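Local coordinates for protein GTPase subunit of restriction endonuclease (Thermococcus gammatolerans, PDB 6P0F) that probably recognises modified DNA through its N-terminal YTH-like domain, as the GTPase subunit of an McrB-type restriction endonuclease, at residues N31-Q36 and D40-C45; D69-Y74 and M125-K130; N82-D85 and E89-V92; S143-N148 and S164-I169. All blocks are in the same frame, centred on the assembly; numbering follows the deposited sequence.

Contact 1 (N31-Q36 and D40-C45)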
# COMPACT_ATOMS: atom_id res chain seq x y z
N ASN A 31 -7.81 -16.90 -9.53
CA ASN A 31 -7.42 -18.30 -9.41
C ASN A 31 -6.01 -18.49 -8.88
O ASN A 31 -5.71 -19.57 -8.37
CB ASN A 31 -7.61 -19.00 -10.77
CG ASN A 31 -9.07 -19.10 -11.14
OD1 ASN A 31 -9.96 -18.87 -10.31
ND2 ASN A 31 -9.33 -19.47 -12.39
N GLU A 32 -5.13 -17.48 -8.99
CA GLU A 32 -3.79 -17.57 -8.42
C GLU A 32 -3.82 -17.59 -6.90
O GLU A 32 -2.84 -18.01 -6.27
CB GLU A 32 -2.90 -16.42 -8.94
CG GLU A 32 -2.89 -16.27 -10.49
CD GLU A 32 -1.97 -15.12 -10.99
OE1 GLU A 32 -2.44 -14.19 -11.76
OE2 GLU A 32 -0.77 -15.15 -10.61
N LEU A 33 -4.93 -17.17 -6.28
CA LEU A 33 -5.05 -17.16 -4.83
C LEU A 33 -5.99 -18.22 -4.28
O LEU A 33 -5.98 -18.46 -3.07
CB LEU A 33 -5.54 -15.78 -4.34
CG LEU A 33 -4.63 -14.59 -4.65
CD1 LEU A 33 -5.28 -13.28 -4.21
CD2 LEU A 33 -3.31 -14.79 -4.00
N GLU A 34 -6.87 -18.77 -5.12
CA GLU A 34 -7.80 -19.79 -4.69
C GLU A 34 -7.02 -20.97 -4.12
O GLU A 34 -5.96 -21.34 -4.64
CB GLU A 34 -8.68 -20.24 -5.85
CG GLU A 34 -9.74 -19.21 -6.22
CD GLU A 34 -10.95 -19.17 -5.30
OE1 GLU A 34 -11.97 -18.53 -5.66
OE2 GLU A 34 -10.86 -19.75 -4.19
N GLY A 35 -7.51 -21.52 -3.03
CA GLY A 35 -6.80 -22.58 -2.35
C GLY A 35 -5.91 -22.10 -1.24
O GLY A 35 -5.49 -22.90 -0.41
N GLN A 36 -5.62 -20.80 -1.20
CA GLN A 36 -4.77 -20.21 -0.19
C GLN A 36 -5.43 -19.11 0.61
O GLN A 36 -5.24 -19.02 1.82
CB GLN A 36 -3.49 -19.66 -0.84
CG GLN A 36 -2.66 -20.70 -1.54
CD GLN A 36 -2.01 -21.67 -0.58
OE1 GLN A 36 -1.68 -21.33 0.55
NE2 GLN A 36 -1.82 -22.89 -1.04
N ASP A 40 -14.30 -16.29 1.25
CA ASP A 40 -15.00 -15.12 1.77
C ASP A 40 -14.24 -13.84 1.43
O ASP A 40 -14.82 -12.83 1.01
CB ASP A 40 -15.13 -15.26 3.29
CG ASP A 40 -13.74 -15.37 3.96
OD1 ASP A 40 -12.94 -16.15 3.43
OD2 ASP A 40 -13.44 -14.52 4.77
N ILE A 41 -12.92 -13.87 1.65
CA ILE A 41 -12.09 -12.72 1.33
C ILE A 41 -12.13 -12.43 -0.15
O ILE A 41 -12.34 -11.29 -0.58
CB ILE A 41 -10.64 -12.97 1.80
CG1 ILE A 41 -10.60 -13.23 3.31
CG2 ILE A 41 -9.79 -11.82 1.38
CD1 ILE A 41 -11.01 -12.09 4.16
N LEU A 42 -11.94 -13.47 -0.98
CA LEU A 42 -11.92 -13.28 -2.42
C LEU A 42 -13.27 -12.76 -2.93
O LEU A 42 -13.32 -11.88 -3.80
CB LEU A 42 -11.55 -14.60 -3.09
CG LEU A 42 -10.19 -15.17 -2.71
CD1 LEU A 42 -9.99 -16.51 -3.39
CD2 LEU A 42 -9.11 -14.18 -3.10
N ASP A 43 -14.37 -13.29 -2.40
CA ASP A 43 -15.69 -12.85 -2.82
C ASP A 43 -15.92 -11.38 -2.47
O ASP A 43 -16.48 -10.60 -3.26
CB ASP A 43 -16.76 -13.72 -2.15
CG ASP A 43 -16.90 -15.13 -2.79
OD1 ASP A 43 -16.37 -15.39 -3.89
OD2 ASP A 43 -17.59 -15.97 -2.16
N ASN A 44 -15.56 -11.00 -1.25
CA ASN A 44 -15.83 -9.65 -0.79
C ASN A 44 -14.91 -8.61 -1.43
O ASN A 44 -15.29 -7.44 -1.53
CB ASN A 44 -15.71 -9.59 0.73
CG ASN A 44 -16.92 -10.17 1.43
OD1 ASN A 44 -17.88 -10.63 0.78
ND2 ASN A 44 -16.87 -10.20 2.75
N CYS A 45 -13.70 -9.01 -1.85
CA CYS A 45 -12.66 -8.03 -2.17
C CYS A 45 -11.98 -8.14 -3.53
O CYS A 45 -11.15 -7.27 -3.83
CB CYS A 45 -11.57 -8.08 -1.09
SG CYS A 45 -12.17 -7.48 0.52
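Glu34 OE1 is held by a salt bridge to Arg30 NE while the carboxylate as a whole lies against Leu42 of the facing helix. The guanidinium serves both sides of the contact, because Arg30 NH1 also forms a salt bridge with Asp43 OD1. Glu34 OE1 and Asp43 OD1 are thereby 5.7 Å apart, a like-charged pair whose repulsion the shared arginine probably offsets. The methyl Leu42 CD1 stands over one face of the Glu34 carboxylate, 3.4 Å from CD and nearly straight above it. The side chain of Glu34 reaches this place by folding: CG lies beside the backbone N, and a second bend at chi2 (-77°) swings the acid group round toward the helix. With an alanine here, Leu42 CD1 would probably lose the flat group that covers it, and Arg30 a carboxylate partner. The other branch of Leu42 meets Leu33, with CD2 at 4.1 Å from Leu33 CD1 and equally close to Leu33 CB, so the leucine fork divides its two methyls between an apolar and an acidic neighbour. Leu33 and Glu34 open a turn, Leu33 to Gln36, closed by Gln36 N to Leu33 O at 3.0 Å. The arrangement is a loop folded back on the helix it leads into, with strand 28-29 before it and helix 39-45 after it. Leu33 and Leu42 both rest on Cys50 of strand 49-55, Leu33 also reaches Phe52, and at the end of the helix Cys45 is tied by a disulfide to Cys98 of strand 91-102.

Contact 2 (D69-Y74 and M125-K130)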
# COMPACT_ATOMS: atom_id res chain seq x y z
N ASP A 69 -9.06 1.62 6.21
CA ASP A 69 -7.93 2.54 6.25
C ASP A 69 -7.45 2.83 4.83
O ASP A 69 -7.66 2.04 3.89
CB ASP A 69 -6.81 1.96 7.10
CG ASP A 69 -7.13 1.96 8.60
OD1 ASP A 69 -8.17 2.60 8.98
OD2 ASP A 69 -6.34 1.35 9.35
N MSE A 70 -6.79 3.96 4.67
CA MSE A 70 -6.34 4.44 3.38
C MSE A 70 -4.81 4.38 3.35
O MSE A 70 -4.14 4.61 4.35
CB MSE A 70 -6.84 5.86 3.16
CG MSE A 70 -8.29 5.84 2.87
SE MSE A 70 -8.97 7.62 3.04
CE MSE A 70 -7.56 8.59 2.20
N VAL A 71 -4.28 4.07 2.16
CA VAL A 71 -2.83 3.94 1.96
C VAL A 71 -2.42 4.82 0.79
O VAL A 71 -2.97 4.70 -0.31
CB VAL A 71 -2.41 2.49 1.71
CG1 VAL A 71 -0.91 2.46 1.43
CG2 VAL A 71 -2.76 1.58 2.89
N LEU A 72 -1.45 5.71 1.03
CA LEU A 72 -0.75 6.42 -0.04
C LEU A 72 0.53 5.64 -0.30
O LEU A 72 1.38 5.54 0.58
CB LEU A 72 -0.41 7.85 0.37
CG LEU A 72 -1.62 8.79 0.41
CD1 LEU A 72 -1.25 9.99 1.28
CD2 LEU A 72 -2.09 9.21 -0.96
N PHE A 73 0.63 5.04 -1.47
CA PHE A 73 1.88 4.42 -1.91
C PHE A 73 2.70 5.50 -2.60
O PHE A 73 2.30 6.01 -3.66
CB PHE A 73 1.62 3.26 -2.86
CG PHE A 73 1.03 2.05 -2.23
CD1 PHE A 73 1.79 1.15 -1.52
CD2 PHE A 73 -0.32 1.79 -2.39
CE1 PHE A 73 1.22 0.02 -0.97
CE2 PHE A 73 -0.91 0.65 -1.84
CZ PHE A 73 -0.14 -0.23 -1.14
N TYR A 74 3.83 5.88 -2.01
CA TYR A 74 4.79 6.76 -2.64
C TYR A 74 5.76 5.90 -3.45
O TYR A 74 6.26 4.92 -2.92
CB TYR A 74 5.57 7.51 -1.56
CG TYR A 74 4.91 8.67 -0.87
CD1 TYR A 74 3.54 8.90 -0.97
CD2 TYR A 74 5.67 9.54 -0.11
CE1 TYR A 74 2.95 9.98 -0.32
CE2 TYR A 74 5.09 10.63 0.54
CZ TYR A 74 3.74 10.83 0.44
OH TYR A 74 3.17 11.92 1.08
N MSE A 125 -2.79 -6.85 2.94
CA MSE A 125 -3.91 -5.90 2.83
C MSE A 125 -4.45 -6.03 1.41
O MSE A 125 -3.68 -5.95 0.45
CB MSE A 125 -3.47 -4.47 3.12
CG MSE A 125 -2.44 -3.95 2.12
SE MSE A 125 -1.59 -2.31 2.83
CE MSE A 125 -0.97 -3.13 4.39
N PHE A 126 -5.76 -6.20 1.27
CA PHE A 126 -6.41 -6.31 -0.03
C PHE A 126 -7.10 -5.00 -0.39
O PHE A 126 -7.65 -4.32 0.48
CB PHE A 126 -7.43 -7.47 -0.03
CG PHE A 126 -6.80 -8.83 -0.16
CD1 PHE A 126 -6.23 -9.44 0.94
CD2 PHE A 126 -6.73 -9.46 -1.40
CE1 PHE A 126 -5.59 -10.67 0.83
CE2 PHE A 126 -6.10 -10.68 -1.51
CZ PHE A 126 -5.53 -11.28 -0.38
N PHE A 127 -7.08 -4.66 -1.68
CA PHE A 127 -7.75 -3.49 -2.24
C PHE A 127 -8.75 -3.93 -3.30
O PHE A 127 -8.37 -4.62 -4.25
CB PHE A 127 -6.74 -2.53 -2.88
CG PHE A 127 -5.70 -2.03 -1.94
CD1 PHE A 127 -4.52 -2.74 -1.75
CD2 PHE A 127 -5.89 -0.85 -1.24
CE1 PHE A 127 -3.57 -2.29 -0.88
CE2 PHE A 127 -4.93 -0.40 -0.36
CZ PHE A 127 -3.76 -1.11 -0.19
N LYS A 128 -10.01 -3.50 -3.18
CA LYS A 128 -11.01 -3.98 -4.14
C LYS A 128 -10.78 -3.38 -5.52
O LYS A 128 -10.85 -4.09 -6.53
CB LYS A 128 -12.42 -3.67 -3.67
CG LYS A 128 -13.48 -4.22 -4.62
CD LYS A 128 -14.56 -4.95 -3.89
CE LYS A 128 -15.24 -4.05 -2.92
NZ LYS A 128 -16.64 -4.53 -2.62
N LYS A 129 -10.54 -2.07 -5.59
CA LYS A 129 -10.19 -1.41 -6.84
C LYS A 129 -8.68 -1.18 -6.83
O LYS A 129 -8.10 -0.92 -5.77
CB LYS A 129 -10.93 -0.08 -7.01
CG LYS A 129 -12.47 -0.20 -6.92
CD LYS A 129 -13.09 -0.86 -8.16
CE LYS A 129 -14.61 -0.97 -8.03
NZ LYS A 129 -15.23 -1.66 -9.20
N LYS A 130 -8.04 -1.34 -8.01
CA LYS A 130 -6.65 -0.95 -8.20
C LYS A 130 -6.44 0.40 -7.52
O LYS A 130 -7.21 1.33 -7.78
CB LYS A 130 -6.28 -0.86 -9.69
CG LYS A 130 -4.84 -0.59 -9.95
CD LYS A 130 -4.56 -0.37 -11.46
CE LYS A 130 -3.14 0.10 -11.68
NZ LYS A 130 -2.81 0.21 -13.14
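Phe73 and Phe127 reach toward each other from two strands that cross almost at a right angle (88°), their axes 10.1 Å apart at the closest point. The gap is bridged by side chains alone. Phe127 pushes the tip of its ring, CZ, against the rim of the Phe73 ring, 3.7 Å from Phe73 CE2 and close to the plane of that ring. The two planes are inclined at 63° and the centroids lie 5.8 Å apart, an oblique meeting, neither a stack nor edge-to-face. Val71 fills the corner beside them with both of its methyls. CG1 lies over the centre of the Phe73 ring, 3.7 Å above its plane, whereas CG2 enters the notch between Phe127 and Met125, 4.2 Å from Phe127 CZ at that ring's edge and 4.1 Å from Met125 SE. Met125 is a selenomethionine whose CG sits between the backbone N and the carbonyl carbon (chi1 63°), and the extended chi2 then takes SE to Val71 CG2. Further aromatics continue the cluster round Phe73, with Trp53 edge-to-face with it and the Phe20 ring also meeting it. A leucine in its place lacks the ring edge that meets Phe127 CZ and the flat face under Val71 CG1, which would probably open a gap and let the Phe127 ring turn more freely. This is the interior of the curled mixed sheet of a YTH-like domain. All four residues are buried and the touching groups are apolar, the selenium being that of the selenomethionine, so cohesion probably comes from close fit and exclusion of water.

Contact 3 (N82-D85 and E89-V92)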
# COMPACT_ATOMS: atom_id res chain seq x y z
N ASN A 82 14.38 7.82 4.68
CA ASN A 82 13.19 8.66 4.65
C ASN A 82 13.23 9.74 3.58
O ASN A 82 12.46 10.72 3.66
CB ASN A 82 12.93 9.29 6.01
CG ASN A 82 12.50 8.28 7.04
OD1 ASN A 82 11.70 7.39 6.78
ND2 ASN A 82 13.09 8.39 8.23
N LYS A 83 14.02 9.56 2.54
CA LYS A 83 14.13 10.58 1.51
C LYS A 83 14.11 9.96 0.12
O LYS A 83 14.73 8.92 -0.13
CB LYS A 83 15.43 11.40 1.69
CG LYS A 83 15.46 12.23 2.98
CD LYS A 83 16.35 13.49 2.79
CE LYS A 83 16.02 14.54 3.86
NZ LYS A 83 15.29 14.03 5.01
N VAL A 84 13.42 10.64 -0.78
CA VAL A 84 13.33 10.25 -2.17
C VAL A 84 14.13 11.25 -2.99
O VAL A 84 14.34 12.40 -2.59
CB VAL A 84 11.85 10.20 -2.65
CG1 VAL A 84 11.25 11.61 -2.65
CG2 VAL A 84 11.69 9.55 -4.01
N ASP A 85 14.58 10.80 -4.17
CA ASP A 85 15.29 11.66 -5.10
C ASP A 85 14.28 12.43 -5.94
O ASP A 85 13.66 11.87 -6.85
CB ASP A 85 16.21 10.84 -6.00
CG ASP A 85 17.11 11.71 -6.87
OD1 ASP A 85 16.86 12.92 -6.99
OD2 ASP A 85 18.08 11.17 -7.43
N GLU A 89 11.89 10.37 -11.35
CA GLU A 89 10.44 10.25 -11.45
C GLU A 89 9.86 9.80 -10.12
O GLU A 89 10.46 8.96 -9.43
CB GLU A 89 10.07 9.26 -12.56
CG GLU A 89 8.55 9.16 -12.83
CD GLU A 89 8.18 9.05 -14.32
OE1 GLU A 89 7.12 8.45 -14.62
OE2 GLU A 89 8.94 9.56 -15.18
N THR A 90 8.70 10.35 -9.76
CA THR A 90 7.96 9.87 -8.61
C THR A 90 6.49 9.71 -8.98
O THR A 90 6.01 10.29 -9.95
CB THR A 90 8.05 10.79 -7.39
OG1 THR A 90 7.36 12.02 -7.64
CG2 THR A 90 9.51 11.09 -7.02
N ALA A 91 5.79 8.90 -8.18
CA ALA A 91 4.35 8.74 -8.36
C ALA A 91 3.72 8.45 -7.01
O ALA A 91 4.39 8.04 -6.07
CB ALA A 91 4.02 7.64 -9.35
N VAL A 92 2.42 8.71 -6.90
CA VAL A 92 1.68 8.41 -5.69
C VAL A 92 0.40 7.69 -6.09
O VAL A 92 -0.29 8.11 -7.02
CB VAL A 92 1.33 9.69 -4.89
CG1 VAL A 92 0.60 9.32 -3.62
CG2 VAL A 92 2.62 10.47 -4.58
O HOH W 1 12.47 9.42 -7.48
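Val84 and Thr90 meet across the short loop that joins the small hairpin of strands 78-80 and 83-84 to the long strand 91-102. The direct touch is between two methyls, Val84 CG2 and Thr90 CG2, 4.0 Å apart, with the side chains meeting at a slant. Thr90 CG2 also approaches the backbone, lying 4.2 Å from Asp85 O. The torsion of Thr90 (chi1 68°) sends OG1 between the backbone N and the carbonyl carbon and so leaves the methyl to face Val84. The hydroxyl is thus directed to a different partner, forming a weak hydrogen bond with Ile138 N at the start of helix 138-145. Behind Val84 stands Phe152, and the backbone of Val84 is bonded to Asp150, so a neighbouring loop lies against this side. Asp85 contributes in two ways: its backbone pairs with Lys77, and its OD1 accepts from Asn87 N, an Asx turn that shapes the loop between the two segments. On the other side, Ala91 pairs with Val75 as strand 91-102 enters the main sheet, while Val92 packs on Ile138 and Ile141 of helix 138-145. The mouth of the loop is closed by solvent instead of a direct backbone bond. The carbonyl oxygens Asp85 O and Glu89 O are 5.0 Å apart and cannot bond to each other, since both are acceptors. One water sits between them and gives a hydrogen to each, 2.8 Å from Asp85 O and 2.8 Å from Glu89 O, the two bonds opening at about 127° at the water oxygen.

Contact 4 (S143-N148 and S164-I169)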
# COMPACT_ATOMS: atom_id res chain seq x y z
N SER A 143 3.72 18.32 0.38
CA SER A 143 3.47 19.74 0.67
C SER A 143 2.07 19.93 1.22
O SER A 143 1.88 20.61 2.25
CB SER A 143 3.69 20.55 -0.60
OG SER A 143 5.08 20.53 -0.92
N LYS A 144 1.07 19.32 0.59
CA LYS A 144 -0.29 19.45 1.09
C LYS A 144 -0.42 18.88 2.50
O LYS A 144 -1.18 19.41 3.33
CB LYS A 144 -1.28 18.76 0.14
CG LYS A 144 -2.71 19.21 0.32
CD LYS A 144 -2.88 20.73 0.15
CE LYS A 144 -4.32 21.13 -0.16
NZ LYS A 144 -4.41 22.52 -0.72
N LEU A 145 0.33 17.82 2.81
CA LEU A 145 0.28 17.20 4.13
C LEU A 145 1.14 17.93 5.17
O LEU A 145 1.10 17.55 6.34
CB LEU A 145 0.76 15.75 4.07
CG LEU A 145 -0.23 14.75 3.45
CD1 LEU A 145 0.44 13.41 3.16
CD2 LEU A 145 -1.41 14.54 4.37
N GLY A 146 1.95 18.90 4.75
CA GLY A 146 2.83 19.59 5.67
C GLY A 146 4.14 18.89 5.95
O GLY A 146 4.80 19.21 6.94
N TYR A 147 4.50 17.90 5.14
CA TYR A 147 5.78 17.24 5.24
C TYR A 147 6.80 17.91 4.32
O TYR A 147 6.44 18.60 3.37
CB TYR A 147 5.65 15.75 4.86
CG TYR A 147 4.84 14.88 5.77
CD1 TYR A 147 5.05 14.85 7.12
CD2 TYR A 147 3.92 13.99 5.23
CE1 TYR A 147 4.35 14.00 7.92
CE2 TYR A 147 3.20 13.15 6.03
CZ TYR A 147 3.40 13.16 7.36
OH TYR A 147 2.70 12.29 8.14
N ASN A 148 8.08 17.69 4.61
CA ASN A 148 9.09 18.12 3.68
C ASN A 148 8.85 17.49 2.33
O ASN A 148 8.40 16.33 2.25
CB ASN A 148 10.49 17.77 4.18
CG ASN A 148 10.91 18.61 5.39
OD1 ASN A 148 10.19 19.52 5.83
ND2 ASN A 148 12.08 18.30 5.93
N SER A 164 -6.57 15.21 8.62
CA SER A 164 -7.79 16.00 8.54
C SER A 164 -7.72 17.06 7.45
O SER A 164 -8.73 17.36 6.80
CB SER A 164 -8.07 16.68 9.87
OG SER A 164 -9.24 17.47 9.84
N GLY A 165 -6.54 17.62 7.20
CA GLY A 165 -6.42 18.64 6.17
C GLY A 165 -6.68 18.12 4.78
O GLY A 165 -7.06 18.90 3.90
N VAL A 166 -6.49 16.82 4.54
CA VAL A 166 -6.65 16.25 3.22
C VAL A 166 -7.74 15.20 3.13
O VAL A 166 -7.99 14.64 2.06
CB VAL A 166 -5.33 15.66 2.69
CG1 VAL A 166 -4.25 16.73 2.68
CG2 VAL A 166 -4.92 14.47 3.54
N TYR A 167 -8.41 14.91 4.27
CA TYR A 167 -9.32 13.77 4.33
C TYR A 167 -10.46 13.90 3.33
O TYR A 167 -10.83 12.92 2.66
CB TYR A 167 -9.85 13.65 5.75
CG TYR A 167 -10.75 12.46 6.01
CD1 TYR A 167 -10.35 11.17 5.66
CD2 TYR A 167 -11.99 12.64 6.62
CE1 TYR A 167 -11.18 10.08 5.92
CE2 TYR A 167 -12.83 11.55 6.86
CZ TYR A 167 -12.42 10.29 6.52
OH TYR A 167 -13.26 9.21 6.78
N ASP A 168 -11.04 15.08 3.20
CA ASP A 168 -12.18 15.24 2.30
C ASP A 168 -11.75 15.12 0.85
O ASP A 168 -12.48 14.52 0.03
CB ASP A 168 -12.86 16.57 2.60
CG ASP A 168 -13.69 16.48 3.84
OD1 ASP A 168 -14.66 15.67 3.85
OD2 ASP A 168 -13.36 17.19 4.82
N ILE A 169 -10.56 15.61 0.51
CA ILE A 169 -10.03 15.38 -0.83
C ILE A 169 -9.88 13.88 -1.10
O ILE A 169 -10.30 13.36 -2.14
CB ILE A 169 -8.69 16.11 -1.01
CG1 ILE A 169 -8.83 17.61 -0.81
CG2 ILE A 169 -8.13 15.80 -2.39
CD1 ILE A 169 -7.49 18.32 -0.55
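Leu145 CG lies anti to its carbonyl carbon (chi1 -75°), which brings the CD2 branch to Val166, while the valine, with chi1 -57°, presents both methyls to that branch. The two side chains cross at about a right angle, Leu145 CD2 lying 3.6 Å from Val166 CG2 and 4.0 Å from Val166 CG1. The contact joins the end of helix 138-145 to helix 160-174, and the first of these closes in a Schellman motif. Gly146, at positive phi (83°), takes the chain out of the helix, and its N bonds back to Ser143 O at 3.0 Å. Arg162, from the early part of the second helix, donates through NH1 to Leu145 O, so a polar bond between the two helices lies beside the apolar packing. Beneath the pair Leu145 also rests on Val158 of strand 155-158, which places the contact between two helices on the edge of the sheet. Outside the leucine, the aliphatic stem of Lys144 runs past Val166 in the opposite direction, its CG 3.8 Å from Val166 CG1. A bend at chi2 carries the stem onward along the second helix until Lys144 CE is 4.3 Å from Ile169 CD1.

Contact 2 is the core of the set, about 5 Å from the chain's centre, and is wholly apolar. The other three lie 15 to 19 Å out and mix apolar touches with polar support: a shared arginine in contact 1, a bridging water in contact 3, a capped helix end in contact 4. Contact 1, though peripheral, buries both its leucines, whereas contacts 3 and 4, across the centre from it, are only partly buried. Contact 2 touches all three: Leu33 CD1 packs on Phe126 CE2, Val92 CG1 lies against Phe73 O, and Leu145 CD1 approaches Tyr74 OH. Contacts 2 and 3 both reach the mixed sheet, contact 3 through strand 91-102 alone.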